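Pectinesterase (Aspergillus niger, PDB 5C1E) catalyses the hydrolysis of methyl esters in pectin, releasing methanol and leaving free galacturonate, and is probably involved in the maceration and soft-rotting of plant tissue. Local coordinates at residues G17-I22 against L26-S31; G86-S91 against Y138-Y143; W197-N202 against A279-T284; Y256-N261 against S266-R271. One frame throughout, in Å; residues are numbered along the deposited sequence.

Contact 1: G17-I22 against L26-S31; sequences GTYSTI and LDALGS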
loop_
_atom_site.group_PDB
_atom_site.type_symbol
_atom_site.label_atom_id
_atom_site.label_comp_id
_atom_site.label_asym_id
_atom_site.label_seq_id
_atom_site.Cartn_x
_atom_site.Cartn_y
_atom_site.Cartn_z
ATOM N N GLY A 17 -21.320 -18.824 2.664
ATOM C CA GLY A 17 -20.361 -19.179 3.700
ATOM C C GLY A 17 -20.946 -19.146 5.109
ATOM O O GLY A 17 -22.148 -18.898 5.322
ATOM N N THR A 18 -20.077 -19.359 6.084
ATOM C CA THR A 18 -20.474 -19.365 7.476
ATOM C C THR A 18 -20.914 -17.984 7.973
ATOM O O THR A 18 -21.846 -17.875 8.799
ATOM C CB THR A 18 -19.337 -19.914 8.335
ATOM O OG1 THR A 18 -18.983 -21.216 7.850
ATOM C CG2 THR A 18 -19.753 -19.998 9.804
ATOM N N TYR A 19 -20.238 -16.946 7.482
ATOM C CA TYR A 19 -20.519 -15.555 7.855
ATOM C C TYR A 19 -20.885 -14.740 6.615
ATOM O O TYR A 19 -20.291 -14.923 5.551
ATOM C CB TYR A 19 -19.303 -14.936 8.552
ATOM C CG TYR A 19 -18.750 -15.837 9.643
ATOM C CD1 TYR A 19 -19.333 -15.852 10.905
ATOM C CD2 TYR A 19 -17.697 -16.717 9.393
ATOM C CE1 TYR A 19 -18.855 -16.669 11.915
ATOM C CE2 TYR A 19 -17.218 -17.565 10.387
ATOM C CZ TYR A 19 -17.801 -17.519 11.661
ATOM O OH TYR A 19 -17.368 -18.343 12.674
ATOM N N SER A 20 -21.852 -13.840 6.768
ATOM C CA SER A 20 -22.318 -13.005 5.660
ATOM C C SER A 20 -21.452 -11.760 5.470
ATOM O O SER A 20 -21.373 -11.223 4.357
ATOM C CB SER A 20 -23.766 -12.575 5.885
ATOM O OG SER A 20 -23.906 -11.910 7.119
ATOM N N THR A 21 -20.812 -11.309 6.551
ATOM C CA THR A 21 -19.909 -10.162 6.520
ATOM C C THR A 21 -18.479 -10.536 6.972
ATOM O O THR A 21 -18.262 -11.480 7.741
ATOM C CB THR A 21 -20.433 -8.988 7.394
ATOM O OG1 THR A 21 -20.208 -9.258 8.785
ATOM C CG2 THR A 21 -21.917 -8.708 7.132
ATOM N N ILE A 22 -17.506 -9.761 6.506
ATOM C CA ILE A 22 -16.129 -9.931 6.942
ATOM C C ILE A 22 -16.029 -9.594 8.430
ATOM O O ILE A 22 -15.376 -10.299 9.175
ATOM C CB ILE A 22 -15.138 -9.099 6.106
ATOM C CG1 ILE A 22 -15.231 -9.493 4.624
ATOM C CG2 ILE A 22 -13.712 -9.315 6.585
ATOM C CD1 ILE A 22 -14.525 -8.553 3.691
ATOM N N LEU A 26 -14.240 -11.720 11.513
ATOM C CA LEU A 26 -13.251 -11.104 12.400
ATOM C C LEU A 26 -13.702 -11.196 13.871
ATOM O O LEU A 26 -12.916 -11.581 14.736
ATOM C CB LEU A 26 -13.012 -9.635 12.013
ATOM C CG LEU A 26 -12.318 -9.391 10.668
ATOM C CD1 LEU A 26 -12.319 -7.907 10.320
ATOM C CD2 LEU A 26 -10.896 -9.934 10.697
ATOM N N ASP A 27 -14.964 -10.848 14.137
ATOM C CA ASP A 27 -15.551 -10.986 15.488
ATOM C C ASP A 27 -15.456 -12.426 15.984
ATOM O O ASP A 27 -15.135 -12.667 17.155
ATOM C CB ASP A 27 -17.030 -10.533 15.526
ATOM C CG ASP A 27 -17.207 -9.010 15.369
ATOM O OD1 ASP A 27 -16.230 -8.257 15.479
ATOM O OD2 ASP A 27 -18.345 -8.564 15.130
ATOM N N ALA A 28 -15.743 -13.379 15.107
ATOM C CA ALA A 28 -15.689 -14.795 15.460
ATOM C C ALA A 28 -14.305 -15.285 15.897
ATOM O O ALA A 28 -14.207 -16.308 16.551
ATOM C CB ALA A 28 -16.199 -15.655 14.315
ATOM N N LEU A 29 -13.243 -14.582 15.529
ATOM C CA LEU A 29 -11.901 -14.946 16.003
ATOM C C LEU A 29 -11.738 -14.720 17.500
ATOM O O LEU A 29 -10.981 -15.432 18.145
ATOM C CB LEU A 29 -10.825 -14.133 15.277
ATOM C CG LEU A 29 -10.764 -14.349 13.757
ATOM C CD1 LEU A 29 -9.708 -13.433 13.169
ATOM C CD2 LEU A 29 -10.484 -15.799 13.397
ATOM N N GLY A 30 -12.422 -13.710 18.030
ATOM C CA GLY A 30 -12.368 -13.394 19.452
ATOM C C GLY A 30 -10.973 -13.039 19.940
ATOM O O GLY A 30 -10.149 -12.532 19.178
ATOM N N SER A 31 -10.730 -13.301 21.222
ATOM C CA SER A 31 -9.431 -13.077 21.845
ATOM C C SER A 31 -8.693 -14.399 21.816
ATOM O O SER A 31 -9.046 -15.328 22.542
ATOM C CB SER A 31 -9.596 -12.603 23.291
ATOM O OG SER A 31 -10.605 -11.615 23.388
#

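Contact 2: G86-S91 against Y138-Y143; sequences GSLDKS and YQDTLY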
loop_
_atom_site.group_PDB
_atom_site.type_symbol
_atom_site.label_atom_id
_atom_site.label_comp_id
_atom_site.label_asym_id
_atom_site.label_seq_id
_atom_site.Cartn_x
_atom_site.Cartn_y
_atom_site.Cartn_z
ATOM N N GLY A 86 -12.935 12.363 11.734
ATOM C CA GLY A 86 -12.223 12.864 12.912
ATOM C C GLY A 86 -10.726 12.602 12.934
ATOM O O GLY A 86 -10.020 13.220 13.713
ATOM N N SER A 87 -10.239 11.669 12.116
ATOM C CA SER A 87 -8.798 11.471 11.935
ATOM C C SER A 87 -8.538 10.694 10.657
ATOM O O SER A 87 -9.465 10.126 10.077
ATOM C CB SER A 87 -8.200 10.693 13.102
ATOM O OG SER A 87 -8.593 9.328 13.057
ATOM N N LEU A 88 -7.281 10.670 10.218
ATOM C CA LEU A 88 -6.893 9.809 9.092
ATOM C C LEU A 88 -7.244 8.344 9.330
ATOM O O LEU A 88 -7.855 7.716 8.477
ATOM C CB LEU A 88 -5.394 9.912 8.816
ATOM C CG LEU A 88 -4.959 11.269 8.256
ATOM C CD1 LEU A 88 -3.440 11.372 8.358
ATOM C CD2 LEU A 88 -5.453 11.442 6.825
ATOM N N ASP A 89 -6.855 7.814 10.491
ATOM C CA ASP A 89 -7.121 6.412 10.839
ATOM C C ASP A 89 -8.600 6.075 10.853
ATOM O O ASP A 89 -8.991 5.005 10.396
ATOM C CB ASP A 89 -6.525 6.055 12.204
ATOM C CG ASP A 89 -5.037 5.840 12.143
ATOM O OD1 ASP A 89 -4.471 5.987 11.044
ATOM O OD2 ASP A 89 -4.428 5.558 13.195
ATOM N N LYS A 90 -9.416 6.991 11.366
ATOM C CA LYS A 90 -10.868 6.782 11.435
ATOM C C LYS A 90 -11.550 6.851 10.082
ATOM O O LYS A 90 -12.677 6.388 9.969
ATOM C CB LYS A 90 -11.542 7.774 12.395
ATOM C CG LYS A 90 -11.251 7.496 13.854
ATOM C CD LYS A 90 -11.876 8.527 14.782
ATOM C CE LYS A 90 -11.483 8.218 16.216
ATOM N NZ LYS A 90 -12.021 9.217 17.187
ATOM N N SER A 91 -10.886 7.435 9.078
ATOM C CA SER A 91 -11.412 7.487 7.718
ATOM C C SER A 91 -11.146 6.199 6.933
ATOM O O SER A 91 -11.686 6.025 5.844
ATOM C CB SER A 91 -10.814 8.670 6.947
ATOM O OG SER A 91 -9.502 8.398 6.467
ATOM N N TYR A 138 -8.106 8.686 -3.774
ATOM C CA TYR A 138 -7.610 9.852 -4.496
ATOM C C TYR A 138 -6.522 10.514 -3.648
ATOM O O TYR A 138 -5.326 10.460 -3.994
ATOM C CB TYR A 138 -8.748 10.829 -4.837
ATOM C CG TYR A 138 -8.295 11.870 -5.811
ATOM C CD1 TYR A 138 -8.346 11.630 -7.190
ATOM C CD2 TYR A 138 -7.763 13.078 -5.368
ATOM C CE1 TYR A 138 -7.896 12.578 -8.087
ATOM C CE2 TYR A 138 -7.315 14.037 -6.263
ATOM C CZ TYR A 138 -7.382 13.767 -7.632
ATOM O OH TYR A 138 -6.924 14.700 -8.542
ATOM N N GLN A 139 -6.937 11.134 -2.545
ATOM C CA GLN A 139 -6.014 11.725 -1.605
ATOM C C GLN A 139 -5.797 10.812 -0.396
ATOM O O GLN A 139 -6.764 10.428 0.278
ATOM C CB GLN A 139 -6.526 13.097 -1.136
ATOM C CG GLN A 139 -5.540 13.831 -0.256
ATOM C CD GLN A 139 -5.923 15.287 -0.048
ATOM O OE1 GLN A 139 -7.031 15.715 -0.382
ATOM N NE2 GLN A 139 -4.996 16.059 0.482
ATOM N N ASP A 140 -4.526 10.466 -0.145
ATOM C CA ASP A 140 -4.120 9.637 0.999
ATOM C C ASP A 140 -4.635 8.168 0.949
ATOM O O ASP A 140 -5.058 7.608 1.953
ATOM C CB ASP A 140 -4.584 10.280 2.304
ATOM C CG ASP A 140 -3.784 11.497 2.694
ATOM O OD1 ASP A 140 -3.084 12.070 1.864
ATOM O OD2 ASP A 140 -3.887 11.899 3.879
ATOM N N THR A 141 -4.607 7.552 -0.228
ATOM C CA THR A 141 -5.117 6.178 -0.384
ATOM C C THR A 141 -4.534 5.175 0.601
ATOM O O THR A 141 -5.281 4.486 1.281
ATOM C CB THR A 141 -4.875 5.641 -1.804
ATOM O OG1 THR A 141 -5.430 6.555 -2.776
ATOM C CG2 THR A 141 -5.493 4.254 -1.951
ATOM N N LEU A 142 -3.209 5.061 0.635
ATOM C CA LEU A 142 -2.530 4.036 1.415
ATOM C C LEU A 142 -1.670 4.651 2.500
ATOM O O LEU A 142 -0.610 5.258 2.245
ATOM C CB LEU A 142 -1.714 3.124 0.496
ATOM C CG LEU A 142 -1.005 1.949 1.161
ATOM C CD1 LEU A 142 -1.979 0.931 1.733
ATOM C CD2 LEU A 142 -0.071 1.318 0.150
ATOM N N TYR A 143 -2.141 4.498 3.725
ATOM C CA TYR A 143 -1.472 5.083 4.865
ATOM C C TYR A 143 -0.545 4.037 5.418
ATOM O O TYR A 143 -0.973 3.193 6.193
ATOM C CB TYR A 143 -2.497 5.506 5.897
ATOM C CG TYR A 143 -2.011 6.383 7.038
ATOM C CD1 TYR A 143 -0.709 6.890 7.100
ATOM C CD2 TYR A 143 -2.879 6.724 8.054
ATOM C CE1 TYR A 143 -0.304 7.707 8.159
ATOM C CE2 TYR A 143 -2.490 7.543 9.101
ATOM C CZ TYR A 143 -1.205 8.041 9.147
ATOM O OH TYR A 143 -0.832 8.854 10.215
#

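Contact 3: W197-N202 against A279-T284; sequences WYAIDN and AAVDKT. With SO4 (sulfate ion), chain C.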
loop_
_atom_site.group_PDB
_atom_site.type_symbol
_atom_site.label_atom_id
_atom_site.label_comp_id
_atom_site.label_asym_id
_atom_site.label_seq_id
_atom_site.Cartn_x
_atom_site.Cartn_y
_atom_site.Cartn_z
ATOM N N TRP A 197 12.840 3.142 5.387
ATOM C CA TRP A 197 12.873 3.540 3.977
ATOM C C TRP A 197 11.516 3.227 3.371
ATOM O O TRP A 197 10.847 2.277 3.797
ATOM C CB TRP A 197 13.867 2.707 3.153
ATOM C CG TRP A 197 15.328 2.887 3.434
ATOM C CD1 TRP A 197 16.009 2.526 4.576
ATOM C CD2 TRP A 197 16.309 3.430 2.536
ATOM N NE1 TRP A 197 17.343 2.847 4.446
ATOM C CE2 TRP A 197 17.548 3.398 3.201
ATOM C CE3 TRP A 197 16.251 3.958 1.239
ATOM C CZ2 TRP A 197 18.719 3.882 2.611
ATOM C CZ3 TRP A 197 17.419 4.421 0.644
ATOM C CH2 TRP A 197 18.630 4.391 1.338
ATOM N N TYR A 198 11.142 3.981 2.343
ATOM C CA TYR A 198 10.292 3.431 1.286
ATOM C C TYR A 198 11.220 2.955 0.167
ATOM O O TYR A 198 12.070 3.730 -0.328
ATOM C CB TYR A 198 9.398 4.469 0.620
ATOM C CG TYR A 198 8.264 5.096 1.421
ATOM C CD1 TYR A 198 8.252 5.126 2.823
ATOM C CD2 TYR A 198 7.234 5.745 0.742
ATOM C CE1 TYR A 198 7.207 5.725 3.517
ATOM C CE2 TYR A 198 6.204 6.360 1.413
ATOM C CZ TYR A 198 6.187 6.358 2.789
ATOM O OH TYR A 198 5.154 6.986 3.399
ATOM N N ALA A 199 10.998 1.734 -0.281
ATOM C CA ALA A 199 11.671 1.222 -1.470
ATOM C C ALA A 199 10.613 0.795 -2.473
ATOM O O ALA A 199 9.790 -0.076 -2.185
ATOM C CB ALA A 199 12.581 0.056 -1.117
ATOM N N ILE A 200 10.645 1.410 -3.657
ATOM C CA ILE A 200 9.743 1.034 -4.751
ATOM C C ILE A 200 10.586 0.308 -5.796
ATOM O O ILE A 200 11.421 0.924 -6.456
ATOM C CB ILE A 200 9.018 2.270 -5.298
ATOM C CG1 ILE A 200 8.085 2.784 -4.205
ATOM C CG2 ILE A 200 8.248 1.929 -6.564
ATOM C CD1 ILE A 200 7.684 4.212 -4.361
ATOM N N ASP A 201 10.395 -1.008 -5.883
ATOM C CA ASP A 201 11.315 -1.894 -6.602
ATOM C C ASP A 201 10.626 -2.712 -7.679
ATOM O O ASP A 201 9.654 -3.420 -7.413
ATOM C CB ASP A 201 12.006 -2.850 -5.625
ATOM C CG ASP A 201 12.982 -3.786 -6.315
ATOM O OD1 ASP A 201 14.137 -3.388 -6.537
ATOM O OD2 ASP A 201 12.598 -4.930 -6.600
ATOM N N ASN A 202 11.149 -2.641 -8.899
ATOM C CA ASN A 202 10.542 -3.362 -10.029
ATOM C C ASN A 202 9.040 -3.095 -10.127
ATOM O O ASN A 202 8.242 -3.999 -10.375
ATOM C CB ASN A 202 10.842 -4.873 -9.915
ATOM C CG ASN A 202 12.294 -5.212 -10.234
ATOM O OD1 ASN A 202 13.143 -5.389 -9.339
ATOM N ND2 ASN A 202 12.588 -5.315 -11.517
ATOM N N ALA A 279 23.984 1.811 -5.849
ATOM C CA ALA A 279 23.436 0.474 -5.880
ATOM C C ALA A 279 22.013 0.517 -5.370
ATOM O O ALA A 279 21.664 1.394 -4.585
ATOM C CB ALA A 279 24.260 -0.446 -4.998
ATOM N N ALA A 280 21.205 -0.437 -5.820
ATOM C CA ALA A 280 19.865 -0.630 -5.283
ATOM C C ALA A 280 19.927 -1.038 -3.814
ATOM O O ALA A 280 20.894 -1.653 -3.383
ATOM C CB ALA A 280 19.125 -1.690 -6.092
ATOM N N VAL A 281 18.890 -0.699 -3.049
ATOM C CA VAL A 281 18.787 -1.185 -1.668
ATOM C C VAL A 281 18.113 -2.548 -1.639
ATOM O O VAL A 281 17.373 -2.890 -2.554
ATOM C CB VAL A 281 18.061 -0.199 -0.720
ATOM C CG1 VAL A 281 18.679 1.177 -0.837
ATOM C CG2 VAL A 281 16.565 -0.145 -0.991
ATOM N N ASP A 282 18.370 -3.326 -0.591
ATOM C CA ASP A 282 17.751 -4.647 -0.477
ATOM C C ASP A 282 16.758 -4.698 0.674
ATOM O O ASP A 282 16.640 -3.757 1.449
ATOM C CB ASP A 282 18.813 -5.774 -0.386
ATOM C CG ASP A 282 19.699 -5.697 0.863
ATOM O OD1 ASP A 282 19.409 -4.962 1.836
ATOM O OD2 ASP A 282 20.714 -6.429 0.865
ATOM N N LYS A 283 16.040 -5.808 0.783
ATOM C CA LYS A 283 15.007 -5.925 1.792
ATOM C C LYS A 283 15.558 -6.009 3.202
ATOM O O LYS A 283 14.851 -5.714 4.156
ATOM C CB LYS A 283 14.092 -7.117 1.505
ATOM C CG LYS A 283 13.215 -6.879 0.290
ATOM C CD LYS A 283 12.137 -7.941 0.093
ATOM C CE LYS A 283 12.706 -9.284 -0.281
ATOM N NZ LYS A 283 13.384 -9.234 -1.605
ATOM N N THR A 284 16.808 -6.419 3.358
ATOM C CA THR A 284 17.381 -6.430 4.695
ATOM C C THR A 284 17.487 -4.989 5.222
ATOM O O THR A 284 17.197 -4.727 6.386
ATOM C CB THR A 284 18.729 -7.162 4.727
ATOM O OG1 THR A 284 18.494 -8.551 4.468
ATOM C CG2 THR A 284 19.410 -6.996 6.082
HETATM S S SO4 C . 10.780 -8.843 -4.111
HETATM O O1 SO4 C . 10.837 -9.743 -5.302
HETATM O O2 SO4 C . 9.827 -7.738 -4.400
HETATM O O3 SO4 C . 10.359 -9.570 -2.883
HETATM O O4 SO4 C . 12.142 -8.316 -3.860
#

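Contact 4: Y256-N261 against S266-R271; sequences YYEYNN and SDTSDR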
loop_
_atom_site.group_PDB
_atom_site.type_symbol
_atom_site.label_atom_id
_atom_site.label_comp_id
_atom_site.label_asym_id
_atom_site.label_seq_id
_atom_site.Cartn_x
_atom_site.Cartn_y
_atom_site.Cartn_z
ATOM N N TYR A 256 16.107 11.228 -1.171
ATOM C CA TYR A 256 15.395 10.793 -2.367
ATOM C C TYR A 256 16.350 10.269 -3.446
ATOM O O TYR A 256 17.263 10.971 -3.893
ATOM C CB TYR A 256 14.613 11.974 -2.915
ATOM C CG TYR A 256 13.355 12.371 -2.158
ATOM C CD1 TYR A 256 12.690 11.486 -1.309
ATOM C CD2 TYR A 256 12.813 13.654 -2.323
ATOM C CE1 TYR A 256 11.509 11.864 -0.655
ATOM C CE2 TYR A 256 11.652 14.042 -1.677
ATOM C CZ TYR A 256 11.002 13.154 -0.852
ATOM O OH TYR A 256 9.837 13.537 -0.254
ATOM N N TYR A 257 16.091 9.046 -3.897
ATOM C CA TYR A 257 17.010 8.323 -4.759
ATOM C C TYR A 257 16.303 7.690 -5.940
ATOM O O TYR A 257 15.140 7.275 -5.847
ATOM C CB TYR A 257 17.645 7.178 -3.994
ATOM C CG TYR A 257 18.322 7.523 -2.694
ATOM C CD1 TYR A 257 19.649 7.902 -2.675
ATOM C CD2 TYR A 257 17.649 7.426 -1.486
ATOM C CE1 TYR A 257 20.302 8.169 -1.492
ATOM C CE2 TYR A 257 18.290 7.689 -0.290
ATOM C CZ TYR A 257 19.607 8.076 -0.295
ATOM O OH TYR A 257 20.264 8.347 0.879
ATOM N N GLU A 258 17.027 7.586 -7.046
ATOM C CA GLU A 258 16.621 6.711 -8.138
ATOM C C GLU A 258 17.781 5.814 -8.553
ATOM O O GLU A 258 18.932 6.232 -8.520
ATOM C CB GLU A 258 16.174 7.527 -9.320
ATOM C CG GLU A 258 14.832 8.201 -9.138
ATOM C CD GLU A 258 14.544 9.115 -10.305
ATOM O OE1 GLU A 258 13.911 8.633 -11.267
ATOM O OE2 GLU A 258 14.991 10.284 -10.275
ATOM N N TYR A 259 17.486 4.576 -8.931
ATOM C CA TYR A 259 18.537 3.667 -9.374
ATOM C C TYR A 259 18.020 2.713 -10.439
ATOM O O TYR A 259 17.144 1.896 -10.169
ATOM C CB TYR A 259 19.125 2.857 -8.212
ATOM C CG TYR A 259 20.284 2.004 -8.678
ATOM C CD1 TYR A 259 21.556 2.555 -8.824
ATOM C CD2 TYR A 259 20.100 0.671 -9.031
ATOM C CE1 TYR A 259 22.617 1.799 -9.288
ATOM C CE2 TYR A 259 21.156 -0.094 -9.499
ATOM C CZ TYR A 259 22.413 0.481 -9.625
ATOM O OH TYR A 259 23.480 -0.261 -10.078
ATOM N N ASN A 260 18.585 2.820 -11.641
ATOM C CA ASN A 260 18.296 1.884 -12.730
ATOM C C ASN A 260 16.810 1.825 -13.118
ATOM O O ASN A 260 16.258 0.744 -13.309
ATOM C CB ASN A 260 18.800 0.468 -12.369
ATOM C CG ASN A 260 18.788 -0.473 -13.569
ATOM O OD1 ASN A 260 19.168 -0.078 -14.668
ATOM N ND2 ASN A 260 18.293 -1.696 -13.372
ATOM N N ASN A 261 16.167 2.985 -13.248
ATOM C CA ASN A 261 14.803 3.034 -13.749
ATOM C C ASN A 261 14.795 3.211 -15.266
ATOM O O ASN A 261 15.788 3.657 -15.868
ATOM C CB ASN A 261 14.029 4.181 -13.097
ATOM C CG ASN A 261 13.911 4.019 -11.593
ATOM O OD1 ASN A 261 13.679 2.917 -11.086
ATOM N ND2 ASN A 261 14.060 5.117 -10.873
ATOM N N SER A 266 11.891 8.561 -16.768
ATOM C CA SER A 266 13.089 8.202 -16.014
ATOM C C SER A 266 14.332 9.041 -16.307
ATOM O O SER A 266 15.375 8.775 -15.743
ATOM C CB SER A 266 13.443 6.736 -16.267
ATOM O OG SER A 266 13.766 6.505 -17.637
ATOM N N ASP A 267 14.254 10.029 -17.189
ATOM C CA ASP A 267 15.431 10.880 -17.427
ATOM C C ASP A 267 15.678 11.671 -16.137
ATOM O O ASP A 267 14.773 12.319 -15.661
ATOM C CB ASP A 267 15.161 11.830 -18.589
ATOM C CG ASP A 267 16.405 12.581 -19.055
ATOM O OD1 ASP A 267 17.345 12.818 -18.281
ATOM O OD2 ASP A 267 16.419 12.953 -20.240
ATOM N N THR A 268 16.888 11.602 -15.587
ATOM C CA THR A 268 17.214 12.277 -14.315
ATOM C C THR A 268 17.956 13.613 -14.471
ATOM O O THR A 268 18.325 14.217 -13.476
ATOM C CB THR A 268 18.065 11.372 -13.387
ATOM O OG1 THR A 268 19.302 11.050 -14.027
ATOM C CG2 THR A 268 17.317 10.074 -13.028
ATOM N N SER A 269 18.156 14.097 -15.700
ATOM C CA SER A 269 19.016 15.281 -15.914
ATOM C C SER A 269 18.433 16.601 -15.376
ATOM O O SER A 269 19.179 17.544 -15.140
ATOM C CB SER A 269 19.374 15.435 -17.408
ATOM O OG SER A 269 18.246 15.872 -18.146
ATOM N N ASP A 270 17.113 16.677 -15.183
ATOM C CA ASP A 270 16.494 17.891 -14.645
ATOM C C ASP A 270 15.968 17.696 -13.214
ATOM O O ASP A 270 15.208 18.511 -12.730
ATOM C CB ASP A 270 15.344 18.365 -15.536
ATOM C CG ASP A 270 15.819 18.975 -16.850
ATOM O OD1 ASP A 270 16.990 19.393 -16.944
ATOM O OD2 ASP A 270 15.005 19.050 -17.788
ATOM N N ARG A 271 16.385 16.630 -12.549
ATOM C CA ARG A 271 15.866 16.328 -11.199
ATOM C C ARG A 271 16.274 17.364 -10.171
ATOM O O ARG A 271 17.298 18.032 -10.310
ATOM C CB ARG A 271 16.342 14.958 -10.729
ATOM C CG ARG A 271 15.758 13.813 -11.538
ATOM C CD ARG A 271 14.292 13.565 -11.177
ATOM N NE ARG A 271 13.821 12.280 -11.699
ATOM C CZ ARG A 271 12.967 12.099 -12.717
ATOM N NH1 ARG A 271 12.427 13.115 -13.384
ATOM N NH2 ARG A 271 12.648 10.862 -13.069
HETATM O O HOH W 1 15.095 7.493 -13.377
HETATM O O HOH W 2 16.559 6.144 -17.901
#

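Contact 1: G17-I22 against L26-S31
The opening turn of helix 22-29, the short helix at the N-terminal end of the beta-helix, ties Ile-22 to Leu-26. Leu-26 N donates to Ile-22 O at 3.0 Å, and the N-H...O angle of 173° makes this a nearly straight i to i+4 bond. The two side chains lie on the same flank of the helix, with Ile-22 CG2 at 4.2 Å from Leu-26 CD1. Just ahead of the helix, Thr-21 is its N-cap: OG1 accepts from the backbone N of Asp-24, an amide with no earlier helical carbonyl to bond to. Isoleucine and leucine suit this flank because it faces the apolar side chains of the first strands of the right-handed parallel beta-helix. Ile-22 packs on Val-13, Val-40 and Leu-49, and Leu-26 on Ile-38, Leu-49 and Ile-51. The preceding loop meets the helix a second time at Ala-28, between one and two turns further along. Tyr-19 brings the phenol end of its ring obliquely against the methyl of Ala-28, with OH 3.4 Å and CZ 3.6 Å from Ala-28 CB. Its CG stands anti to the carbonyl carbon (chi1 -48°), which carries the ring across to the helix. Alanine fits here, since one methyl lets the ring come close to the helix backbone. Thr-18 CG2 lies 3.5 Å above one face of the same ring, offset toward its rim.

Contact 2: G86-S91 against Y138-Y143
Apolar packing centres on Leu-88, which reaches from 86-91 to Tyr-143. Its CB lies 3.8 Å from Tyr-143 CE2, its CD1 is 4.0 Å from the same carbon, and the two side chains cross at about a right angle. The ring is carried to this place by a CG anti to the backbone N (chi1 -168°).

Carboxylates meet both partners. The other methyl of the fork, Leu-88 CD2, sits 3.4 Å from Asp-140 OD2, a methyl-to-carboxylate contact; a branched hydrocarbon suits the spot because one arm touches a ring and the other a carboxylate. In the conformer given, Asp-89 OD1 stands 3.2 Å from Tyr-143 CE2, the carboxylate and ring planes being 50° apart. Here OD1 has no polar partner in the model, a point the second conformer leaves doubtful, whereas OD2 forms a salt bridge with Lys-145. Asp-140 OD1 is hydrogen-bonded to a glycerol, probably from the crystallisation liquor, and its side chain is about 4 Å from that of Asp-161, the predicted active-site residue. The contact thus borders the probable catalytic pocket.

Hydrogen bonds inside 86-91 shape the loop. Ser-87 OG accepts from Lys-90 N at 3.0 Å, an ST motif, while Leu-88 O takes both Ser-91 N and Ser-91 OG, the latter at 2.7 Å.

The loop follows helix 82-85, and Leu-88 also touches Ser-82. It packs beside neighbouring strands of one parallel sheet: Val-122 of 121-124 packs on Asp-89 and Tyr-143, and Phe-164 of 163-165 stacks with Tyr-143.

Contact 3: W197-N202 against A279-T284
Lys-283, two residues beyond the Val-281 that packs on Trp-197 and Ala-199, donates from NZ to O4 of a sulfate at 2.7 Å. A second, weak bond runs from the same NZ to sulfate O3 at 3.3 Å. The lysine chain bends at both chi3 and chi4 (-68° and -64°), which curls the ammonium round to the anion. Tyr-150 OH and Trp-170 NE1 also hydrogen-bond the sulfate, which probably came from the crystallisation liquor. The ammonium also makes cation-pi contacts with Trp-170 and Trp-291, so a long, flexible, positively charged chain serves an anion and two indoles at once.

The contact between the segments themselves is apolar, and Val-281 supplies one side of it with its two methyls. CG1 comes over a face of Trp-197, 4.1 Å from the centroid of the six-membered ring and 23° off its normal, a CH-pi contact. It lies nearest the outer rim, 3.8 Å from Trp-197 CZ3. The other methyl, CG2, meets Ala-199 CB at 4.0 Å. Branching at CB lets valine touch Trp-197, just before the strand, with one methyl and Ala-199, within it, with the other, and the small Ala-199 lets the segment lie close to the strand. Just past the valine, Asp-282 is the N-cap of helix 283-287, with OD1 accepting from Thr-285 N.

Segment 279-284 thus runs across the outside of the parallel sheet. Strand 198-201 lies between strands 168-172 and 228-232, where Ile-230 also touches Trp-197 and Val-281, and Val-286 of the helix packs against Trp-197, Ala-199 and Val-281.

Contact 4: Y256-N261 against S266-R271
Glu-258 and Arg-271 form a two-pronged salt bridge between the last strand and the loop that follows it. Arg-271 NH2 donates to Glu-258 OE1 at 3.1 Å, meeting it on the syn side at an N-H...O angle of 171°. The second prong, Arg-271 NE to Glu-258 OE2 at 2.7 Å, is less certain, because OE2 is too close to another atom of the model; the carboxylate of Glu-274 also lies near it. The two flat groups are only 21° from coplanar. The guanidinium is held further by Gly-265 O at NH2 and Pro-242 O at NH1; its several N-H groups let arginine serve Glu-258 and two backbone carbonyls together.

Water 1 gives one hydrogen to Glu-258 OE1 and the other to Ser-266 O, both at 2.7 Å. Water 2 donates to Ser-266 OG at 2.8 Å and weakly to Asn-261 O; that hydroxyl in turn donates to Gly-263 O. The Asn-261 amide is engaged at both ends, OD1 by Ser-234 N and ND2 by Tyr-231 O.

Asp-267 OD1 accepts from Ser-269 N at 3.0 Å and from Ser-269 OG: an Asx turn leading into the type I turn 268-271, at the C-terminal end of the parallel beta-helix.

Contacts 1 and 4 lie toward the two ends of the beta-helix, their centres about 47 Å apart, and each joins segments close in sequence. Contact 1 is partly buried and mostly apolar, a helix set against the first strands; contact 4 is a surface contact built from charge and water. The other two join segments distant in sequence, and both are partly buried. Contact 2, beside the predicted active site, mixes leucine, tyrosine and carboxylates, whereas contact 3 is apolar packing on an outer sheet face. Contacts 3 and 4 share that sheet: both segments of contact 4 lie within the chain between those of contact 3, and Trp-197 CZ3 reaches Tyr-257 CE2 at 3.5 Å.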